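Sulfur carrier protein ThiS adenylyltransferase (Escherichia coli, PDB 1ZUD) adenylates the C-terminal glycine of the sulfur carrier protein ThiS with ATP, an activation step in the sulfur transfer of thiamin biosynthesis. Local coordinates at residues M129-R132 against Q133-A137; F74-E77 against D78-R81; D21-Q24 against K25-D28. One frame throughout, in Å; residues are numbered along the deposited sequence.

Contact 1 (129-137) and contact 3 (21-28) each lie along one helix, the first at the start of helix 129-141 and the second on the later turns of helix 19-27, on opposite sides of the chain's centre. Contact 2 (74-81), in the loop between strand 54-58 and helix 83-94, is a 3-10 turn running into a type II beta turn, with an aspartate carboxylate bonded back to the residue before them. Contact 1 is the most buried, and its polar ends reach past the helix to ThiS and the surroundings of the zinc. Contact 2 is partly buried at the dimer interface, and a water joins its outer side. Contact 3 has one flank of leucines and a buried glutamine and one exposed, polar flank.

Contact 1: M129-R132 against Q133-A137; sequences MATR and QEINA
Gln-133 N bonds to Met-129 O at 2.8 Å. Its CG lies 3.3 Å from the same oxygen; the chain then bends (chi2 -77°) and carries NE2 off to the carbonyls of Trp-174 and Asp-176. Glu-134 N bonds to Ala-130 O at 3.1 Å, while its carboxylate leaves the helix for Thr-108 OG1 and Gly-109 N. Ile-135 makes the apolar side-chain contact: its CD1 meets Thr-131 CG2 at a slant, 3.9 Å away, and CG1 rests 3.4 Å from Thr-131 O, which also accepts Ile-135 N at 2.9 Å. Thr-131 OG1 stands beside its own N (chi1 -55°) and bonds Asn-128 OD1, which puts CG2 anti to N and against Ile-135. Asn-136 N closes the series on Arg-132 O at 3.1 Å; its OD1 accepts Tyr-170 N, next to the zinc ligand Cys-169. The i to i+4 bonds thus satisfy the carbonyls of 129-132 and the N-H groups of 133-136. Arg-132, in a salt bridge with Asp-124, also donates from NE to Ala-64 O of the ThiS chain, so this helix start, with Met-129, Ala-130 and Thr-131 of the ATP site, probably helps hold the C-terminal tail of ThiS.

Contact 2: F74-E77 against D78-R81; sequences FTTE and DIDR
Asp-78 folds its carboxylate back to meet Thr-75, the tight side of this contact. OD2 accepts Thr-75 N at 2.9 Å on its anti side, 27° out of the carboxylate plane, while Asp-78 N returns a 2.9 Å bond to Thr-75 O. CG of Asp-78 stands anti to its own carbonyl carbon (chi1 -59°), the setting that turns the carboxylate back to Thr-75. The side chains of these two residues cross obliquely; Arg-90 NH2 is hydrogen-bonded to Thr-75 OG1 and forms a long, weak ion pair with Asp-78 OD2. Next along, Ile-79 N bonds to Thr-76 O at 3.3 Å, and Ile-79 CD1 runs beside Thr-76 CG2 at 4.0 Å, both side chains pointing the same way. Phe-74 and Asp-78 pack on Val-86 of helix 83-94. On the dimer face, Thr-76 OG1 bonds to Arg-8 of the second subunit, whose Gln-93 packs on Thr-75 and Glu-77.

The looser side is held by Arg-81 and a water. The type II beta turn of 78-81 and the bend at chi3 (55°) bring Arg-81 NH1 to 3.1 Å from Asp-78 OD1 in a salt bridge. The water donates to Asp-78 OD1 at 2.6 Å and weakly to Glu-77 O; its approach to Arg-81 NH1 is so short that this bond is uncertain. The other end of the guanidinium, NH2, goes to Gln-85 and Gln-89.

One carboxylate therefore has divided duties: OD2 takes the N-H of Thr-75, and OD1 takes arginine and water. With Arg-90 also near, this pairing probably keeps Asp-78 ionised and ties the dimer-facing loop to helix 83-94.

Contact 3: D21-Q24 against K25-D28; sequences DGQQ and KLLD
Gln-24 NE2 donates to Asp-28 OD1 at 2.8 Å, a side-chain link one helical turn long. The aspartate oxygen lies practically in the amide plane of Gln-24, but the donor comes from above the carboxylate plane, with the two flat groups 45° apart. Gln-24 CG is anti to its backbone N (chi1 -171°) and the chain then bends at chi2, which turns the amide toward Asp-28. On another flank, Gln-23 has much the same two torsions: its CG touches Leu-27 CD2 at 3.8 Å, and its NE2 lies 4.0 Å from Leu-26 CB, the glutamine crossing Leu-26 at about a right angle. Leu-26 CG also sits 3.4 Å from Gly-22 O.

Behind these side chains runs the helical backbone. Lys-25 N, Leu-26 N and Leu-27 N bond to the carbonyls of Asp-21, Gly-22 and Gln-23, and Asp-28 N reaches Gln-24 O at 2.9 Å with an N-H...O angle of 132°.

Further out, the amides are held by other parts of the chain. Gln-23 NE2 bonds to Ala-50 O, at the end of helix 40-50, and Gln-24 OE1 accepts from the Met-1 amino group. Leu-27 packs on Met-1 and Tyr-9, and Leu-26 touches Gln-12 of helix 10-13. The last turns of helix 19-27 thus lie against the N-terminal residues, helix 10-13 and the end of helix 40-50, just before the chain enters strand 30-34 of the central sheet.

Contact 1: M129-R132 against Q133-A137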
ATOM      1  N   MET C 129      -4.024   4.570 -21.689  1.00 24.64           N
ATOM      2  CA  MET C 129      -2.700   4.778 -22.252  1.00 32.26           C
ATOM      3  C   MET C 129      -2.504   6.120 -22.924  1.00 26.83           C
ATOM      4  O   MET C 129      -1.514   6.777 -22.689  1.00 29.50           O
ATOM      5  CB  MET C 129      -2.385   3.714 -23.314  1.00 38.11           C
ATOM      6  CG  MET C 129      -2.553   2.296 -22.868  1.00 46.66           C
ATOM      7  SD  MET C 129      -0.932   1.685 -22.539  1.00 66.46           S
ATOM      8  CE  MET C 129      -0.859   2.216 -20.924  1.00 36.54           C
ATOM      9  N   ALA C 130      -3.449   6.516 -23.768  1.00 30.29           N
ATOM     10  CA  ALA C 130      -3.289   7.770 -24.510  1.00 32.01           C
ATOM     11  C   ALA C 130      -3.072   8.975 -23.603  1.00 29.60           C
ATOM     12  O   ALA C 130      -2.182   9.791 -23.857  1.00 21.82           O
ATOM     13  CB  ALA C 130      -4.492   8.005 -25.450  1.00 34.79           C
ATOM     14  N   THR C 131      -3.921   9.133 -22.582  1.00 23.77           N
ATOM     15  CA  THR C 131      -3.745  10.223 -21.645  1.00 25.38           C
ATOM     16  C   THR C 131      -2.410  10.089 -20.881  1.00 21.55           C
ATOM     17  O   THR C 131      -1.705  11.072 -20.665  1.00 24.01           O
ATOM     18  CB  THR C 131      -4.902  10.217 -20.618  1.00 35.44           C
ATOM     19  OG1 THR C 131      -6.137  10.255 -21.337  1.00 36.50           O
ATOM     20  CG2 THR C 131      -4.839  11.407 -19.727  1.00 30.65           C
ATOM     21  N   ARG C 132      -2.076   8.872 -20.448  1.00 23.73           N
ATOM     22  CA  ARG C 132      -0.842   8.680 -19.736  1.00 24.37           C
ATOM     23  C   ARG C 132       0.331   9.066 -20.637  1.00 25.36           C
ATOM     24  O   ARG C 132       1.278   9.696 -20.166  1.00 21.75           O
ATOM     25  CB  ARG C 132      -0.698   7.218 -19.262  1.00 27.17           C
ATOM     26  CG  ARG C 132      -1.677   6.802 -18.098  1.00 27.55           C
ATOM     27  CD  ARG C 132      -1.601   5.297 -17.829  1.00 29.41           C
ATOM     28  NE  ARG C 132      -2.491   4.854 -16.751  1.00 27.34           N
ATOM     29  CZ  ARG C 132      -2.235   5.034 -15.450  1.00 35.61           C
ATOM     30  NH1 ARG C 132      -1.121   5.651 -15.038  1.00 33.69           N
ATOM     31  NH2 ARG C 132      -3.071   4.564 -14.546  1.00 29.79           N
ATOM     32  N   GLN C 133       0.293   8.702 -21.912  1.00 23.90           N
ATOM     33  CA  GLN C 133       1.428   9.113 -22.763  1.00 26.55           C
ATOM     34  C   GLN C 133       1.500  10.642 -22.891  1.00 22.88           C
ATOM     35  O   GLN C 133       2.604  11.227 -22.866  1.00 21.99           O
ATOM     36  CB  GLN C 133       1.315   8.485 -24.166  1.00 23.62           C
ATOM     37  CG  GLN C 133       1.395   6.984 -24.141  1.00 24.31           C
ATOM     38  CD  GLN C 133       2.823   6.484 -23.950  1.00 28.16           C
ATOM     39  OE1 GLN C 133       3.742   7.273 -23.724  1.00 30.11           O
ATOM     40  NE2 GLN C 133       3.005   5.160 -24.024  1.00 26.09           N
ATOM     41  N   GLU C 134       0.329  11.309 -22.964  1.00 23.88           N
ATOM     42  CA  GLU C 134       0.318  12.763 -23.111  1.00 20.90           C
ATOM     43  C   GLU C 134       0.911  13.442 -21.868  1.00 23.35           C
ATOM     44  O   GLU C 134       1.629  14.420 -21.971  1.00 21.38           O
ATOM     45  CB  GLU C 134      -1.124  13.319 -23.398  1.00 24.22           C
ATOM     46  CG  GLU C 134      -1.071  14.558 -24.345  1.00 37.60           C
ATOM     47  CD  GLU C 134      -2.303  15.505 -24.330  1.00 39.91           C
ATOM     48  OE1 GLU C 134      -3.444  15.042 -24.129  1.00 37.42           O
ATOM     49  OE2 GLU C 134      -2.120  16.725 -24.556  1.00 40.12           O
ATOM     50  N   ILE C 135       0.579  12.937 -20.676  1.00 22.82           N
ATOM     51  CA  ILE C 135       1.088  13.493 -19.442  1.00 18.97           C
ATOM     52  C   ILE C 135       2.616  13.321 -19.330  1.00 16.23           C
ATOM     53  O   ILE C 135       3.324  14.241 -18.908  1.00 22.57           O
ATOM     54  CB  ILE C 135       0.395  12.803 -18.207  1.00 28.52           C
ATOM     55  CG1 ILE C 135      -1.094  13.218 -18.154  1.00 18.71           C
ATOM     56  CG2 ILE C 135       1.071  13.214 -16.899  1.00 19.69           C
ATOM     57  CD1 ILE C 135      -1.966  12.221 -17.220  1.00 25.54           C
ATOM     58  N   ASN C 136       3.091  12.128 -19.684  1.00 18.14           N
ATOM     59  CA  ASN C 136       4.494  11.828 -19.648  1.00 21.56           C
ATOM     60  C   ASN C 136       5.251  12.777 -20.599  1.00 22.62           C
ATOM     61  O   ASN C 136       6.317  13.308 -20.244  1.00 23.33           O
ATOM     62  CB  ASN C 136       4.735  10.388 -20.080  1.00 19.94           C
ATOM     63  CG  ASN C 136       6.234  10.069 -20.262  1.00 25.61           C
ATOM     64  OD1 ASN C 136       6.967   9.962 -19.296  1.00 22.52           O
ATOM     65  ND2 ASN C 136       6.679   9.935 -21.521  1.00 23.21           N
ATOM     66  N   ALA C 137       4.709  12.984 -21.790  1.00 23.59           N
ATOM     67  CA  ALA C 137       5.364  13.866 -22.789  1.00 22.20           C
ATOM     68  C   ALA C 137       5.449  15.292 -22.237  1.00 25.70           C
ATOM     69  O   ALA C 137       6.459  15.970 -22.389  1.00 23.18           O
ATOM     70  CB  ALA C 137       4.569  13.861 -24.110  1.00 21.15           C
TER

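Contact 2: F74-E77 against D78-R81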
ATOM      1  N   PHE C  74     -15.608  10.128  -1.744  1.00 24.30           N
ATOM      2  CA  PHE C  74     -17.003  10.419  -2.086  1.00 26.23           C
ATOM      3  C   PHE C  74     -18.076   9.695  -1.247  1.00 27.80           C
ATOM      4  O   PHE C  74     -17.774   8.753  -0.564  1.00 24.21           O
ATOM      5  CB  PHE C  74     -17.211  10.086  -3.567  1.00 25.72           C
ATOM      6  CG  PHE C  74     -16.132  10.646  -4.456  1.00 23.95           C
ATOM      7  CD1 PHE C  74     -15.526   9.867  -5.410  1.00 25.98           C
ATOM      8  CD2 PHE C  74     -15.750  11.993  -4.335  1.00 27.54           C
ATOM      9  CE1 PHE C  74     -14.536  10.420  -6.252  1.00 25.42           C
ATOM     10  CE2 PHE C  74     -14.782  12.550  -5.159  1.00 28.70           C
ATOM     11  CZ  PHE C  74     -14.176  11.750  -6.121  1.00 20.65           C
ATOM     12  N   THR C  75     -19.319  10.157  -1.284  1.00 24.02           N
ATOM     13  CA  THR C  75     -20.354   9.463  -0.533  1.00 26.61           C
ATOM     14  C   THR C  75     -21.608   9.346  -1.388  1.00 28.76           C
ATOM     15  O   THR C  75     -21.687   9.858  -2.518  1.00 28.06           O
ATOM     16  CB  THR C  75     -20.727  10.197   0.778  1.00 27.84           C
ATOM     17  OG1 THR C  75     -21.401  11.408   0.464  1.00 30.97           O
ATOM     18  CG2 THR C  75     -19.496  10.512   1.603  1.00 30.90           C
ATOM     19  N   THR C  76     -22.601   8.651  -0.857  1.00 28.86           N
ATOM     20  CA  THR C  76     -23.829   8.470  -1.595  1.00 25.98           C
ATOM     21  C   THR C  76     -24.471   9.826  -1.886  1.00 29.11           C
ATOM     22  O   THR C  76     -25.123   9.988  -2.909  1.00 27.12           O
ATOM     23  CB  THR C  76     -24.812   7.525  -0.794  1.00 33.86           C
ATOM     24  OG1 THR C  76     -24.292   6.195  -0.805  1.00 34.85           O
ATOM     25  CG2 THR C  76     -26.166   7.444  -1.439  1.00 41.22           C
ATOM     26  N   GLU C  77     -24.264  10.803  -1.009  1.00 29.05           N
ATOM     27  CA  GLU C  77     -24.842  12.134  -1.216  1.00 35.73           C
ATOM     28  C   GLU C  77     -24.180  12.877  -2.379  1.00 37.08           C
ATOM     29  O   GLU C  77     -24.705  13.875  -2.863  1.00 33.98           O
ATOM     30  CB  GLU C  77     -24.717  13.000   0.054  0.50 37.43           C
ATOM     31  CG  GLU C  77     -25.505  12.483   1.262  0.50 48.46           C
ATOM     32  CD  GLU C  77     -24.646  11.667   2.237  0.50 54.07           C
ATOM     33  OE1 GLU C  77     -23.869  10.789   1.776  0.50 54.63           O
ATOM     34  OE2 GLU C  77     -24.756  11.905   3.467  0.50 52.73           O
ATOM     35  N   ASP C  78     -23.028  12.407  -2.833  1.00 25.17           N
ATOM     36  CA  ASP C  78     -22.385  13.114  -3.923  1.00 26.12           C
ATOM     37  C   ASP C  78     -22.721  12.557  -5.280  1.00 25.22           C
ATOM     38  O   ASP C  78     -22.221  13.069  -6.268  1.00 26.69           O
ATOM     39  CB  ASP C  78     -20.866  13.057  -3.774  1.00 29.69           C
ATOM     40  CG  ASP C  78     -20.399  13.676  -2.471  1.00 36.45           C
ATOM     41  OD1 ASP C  78     -20.855  14.790  -2.148  1.00 36.07           O
ATOM     42  OD2 ASP C  78     -19.579  13.045  -1.767  1.00 34.13           O
ATOM     43  N   ILE C  79     -23.526  11.499  -5.360  1.00 25.27           N
ATOM     44  CA  ILE C  79     -23.806  10.925  -6.668  1.00 23.21           C
ATOM     45  C   ILE C  79     -24.361  11.955  -7.665  1.00 26.82           C
ATOM     46  O   ILE C  79     -25.191  12.780  -7.315  1.00 26.49           O
ATOM     47  CB  ILE C  79     -24.707   9.677  -6.513  1.00 25.22           C
ATOM     48  CG1 ILE C  79     -23.870   8.557  -5.873  1.00 26.08           C
ATOM     49  CG2 ILE C  79     -25.406   9.320  -7.841  1.00 27.05           C
ATOM     50  CD1 ILE C  79     -24.711   7.436  -5.208  1.00 24.15           C
ATOM     51  N   ASP C  80     -23.838  11.918  -8.898  1.00 23.96           N
ATOM     52  CA  ASP C  80     -24.205  12.824  -9.979  1.00 29.68           C
ATOM     53  C   ASP C  80     -23.536  14.194  -9.945  1.00 26.42           C
ATOM     54  O   ASP C  80     -23.687  14.975 -10.863  1.00 28.14           O
ATOM     55  CB  ASP C  80     -25.734  12.997 -10.114  1.00 33.54           C
ATOM     56  CG  ASP C  80     -26.444  11.715 -10.529  1.00 39.68           C
ATOM     57  OD1 ASP C  80     -25.828  10.861 -11.209  1.00 41.18           O
ATOM     58  OD2 ASP C  80     -27.637  11.562 -10.176  1.00 45.87           O
ATOM     59  N   ARG C  81     -22.754  14.474  -8.917  1.00 21.16           N
ATOM     60  CA  ARG C  81     -22.064  15.756  -8.856  1.00 22.59           C
ATOM     61  C   ARG C  81     -20.641  15.653  -9.471  1.00 26.09           C
ATOM     62  O   ARG C  81     -20.056  14.560  -9.496  1.00 23.53           O
ATOM     63  CB  ARG C  81     -22.042  16.206  -7.403  1.00 23.94           C
ATOM     64  CG  ARG C  81     -23.472  16.341  -6.764  1.00 22.94           C
ATOM     65  CD  ARG C  81     -23.309  16.838  -5.282  1.00 31.00           C
ATOM     66  NE  ARG C  81     -22.525  18.095  -5.213  1.00 43.94           N
ATOM     67  CZ  ARG C  81     -21.731  18.457  -4.196  1.00 46.90           C
ATOM     68  NH1 ARG C  81     -21.607  17.667  -3.134  1.00 50.85           N
ATOM     69  NH2 ARG C  81     -21.019  19.585  -4.250  1.00 43.51           N
TER
HETATM   70  O   HOH W   1     -23.056  16.085  -1.949  1.00 45.87           O

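Contact 3: D21-Q24 against K25-D28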
ATOM      1  N   ASP C  21      11.594  22.360   8.722  1.00 22.23           N
ATOM      2  CA  ASP C  21      12.016  22.716   7.354  1.00 27.57           C
ATOM      3  C   ASP C  21      11.251  21.967   6.259  1.00 29.14           C
ATOM      4  O   ASP C  21      10.863  22.560   5.232  1.00 27.11           O
ATOM      5  CB  ASP C  21      13.502  22.381   7.118  1.00 34.85           C
ATOM      6  CG  ASP C  21      14.437  23.468   7.592  1.00 53.00           C
ATOM      7  OD1 ASP C  21      14.028  24.659   7.582  1.00 56.34           O
ATOM      8  OD2 ASP C  21      15.596  23.119   7.962  1.00 57.74           O
ATOM      9  N   GLY C  22      11.105  20.650   6.453  1.00 26.43           N
ATOM     10  CA  GLY C  22      10.428  19.826   5.465  1.00 24.25           C
ATOM     11  C   GLY C  22       8.951  20.189   5.376  1.00 28.49           C
ATOM     12  O   GLY C  22       8.335  20.181   4.312  1.00 24.70           O
ATOM     13  N   GLN C  23       8.359  20.502   6.509  1.00 27.05           N
ATOM     14  CA  GLN C  23       6.933  20.852   6.484  1.00 27.24           C
ATOM     15  C   GLN C  23       6.746  22.152   5.690  1.00 28.83           C
ATOM     16  O   GLN C  23       5.773  22.317   4.939  1.00 24.10           O
ATOM     17  CB  GLN C  23       6.410  21.082   7.908  1.00 21.80           C
ATOM     18  CG  GLN C  23       4.892  21.303   7.909  1.00 23.24           C
ATOM     19  CD  GLN C  23       4.176  20.109   7.313  1.00 23.83           C
ATOM     20  OE1 GLN C  23       4.383  18.985   7.755  1.00 24.56           O
ATOM     21  NE2 GLN C  23       3.337  20.338   6.304  1.00 18.96           N
ATOM     22  N   GLN C  24       7.673  23.096   5.873  1.00 25.51           N
ATOM     23  CA  GLN C  24       7.547  24.352   5.145  1.00 23.68           C
ATOM     24  C   GLN C  24       7.666  24.136   3.655  1.00 20.00           C
ATOM     25  O   GLN C  24       6.938  24.757   2.884  1.00 26.69           O
ATOM     26  CB  GLN C  24       8.613  25.398   5.592  1.00 30.45           C
ATOM     27  CG  GLN C  24       8.322  26.770   4.968  1.00 27.62           C
ATOM     28  CD  GLN C  24       6.916  27.256   5.328  1.00 34.94           C
ATOM     29  OE1 GLN C  24       6.534  27.257   6.504  1.00 39.31           O
ATOM     30  NE2 GLN C  24       6.145  27.670   4.322  1.00 34.85           N
ATOM     31  N   LYS C  25       8.579  23.257   3.243  1.00 23.46           N
ATOM     32  CA  LYS C  25       8.707  22.952   1.821  1.00 24.74           C
ATOM     33  C   LYS C  25       7.388  22.305   1.334  1.00 25.24           C
ATOM     34  O   LYS C  25       6.930  22.609   0.213  1.00 22.81           O
ATOM     35  CB  LYS C  25       9.836  21.973   1.558  1.00 28.78           C
ATOM     36  CG  LYS C  25      11.219  22.438   1.961  1.00 35.57           C
ATOM     37  CD  LYS C  25      12.181  21.299   1.689  1.00 44.14           C
ATOM     38  CE  LYS C  25      13.613  21.611   2.148  1.00 49.63           C
ATOM     39  NZ  LYS C  25      14.519  20.431   1.889  1.00 55.67           N
ATOM     40  N   LEU C  26       6.777  21.412   2.134  1.00 17.25           N
ATOM     41  CA  LEU C  26       5.463  20.830   1.662  1.00 24.16           C
ATOM     42  C   LEU C  26       4.452  21.953   1.521  1.00 21.46           C
ATOM     43  O   LEU C  26       3.699  22.069   0.551  1.00 19.59           O
ATOM     44  CB  LEU C  26       4.879  19.794   2.666  1.00 19.58           C
ATOM     45  CG  LEU C  26       5.719  18.527   2.852  1.00 25.09           C
ATOM     46  CD1 LEU C  26       5.111  17.632   3.971  1.00 26.29           C
ATOM     47  CD2 LEU C  26       5.748  17.780   1.550  1.00 26.90           C
ATOM     48  N   LEU C  27       4.436  22.814   2.528  1.00 24.03           N
ATOM     49  CA  LEU C  27       3.486  23.913   2.518  1.00 26.58           C
ATOM     50  C   LEU C  27       3.712  24.879   1.318  1.00 28.58           C
ATOM     51  O   LEU C  27       2.790  25.533   0.861  1.00 26.49           O
ATOM     52  CB  LEU C  27       3.613  24.651   3.840  1.00 29.98           C
ATOM     53  CG  LEU C  27       2.574  24.655   4.961  1.00 37.82           C
ATOM     54  CD1 LEU C  27       1.371  23.785   4.683  1.00 29.04           C
ATOM     55  CD2 LEU C  27       3.305  24.335   6.278  1.00 34.09           C
ATOM     56  N   ASP C  28       4.944  24.960   0.825  1.00 26.14           N
ATOM     57  CA  ASP C  28       5.273  25.827  -0.294  1.00 28.76           C
ATOM     58  C   ASP C  28       5.172  25.094  -1.636  1.00 30.48           C
ATOM     59  O   ASP C  28       5.450  25.670  -2.677  1.00 28.72           O
ATOM     60  CB  ASP C  28       6.727  26.319  -0.186  1.00 31.81           C
ATOM     61  CG  ASP C  28       6.975  27.232   1.030  1.00 35.88           C
ATOM     62  OD1 ASP C  28       6.012  27.873   1.542  1.00 37.82           O
ATOM     63  OD2 ASP C  28       8.154  27.306   1.458  1.00 42.54           O
TER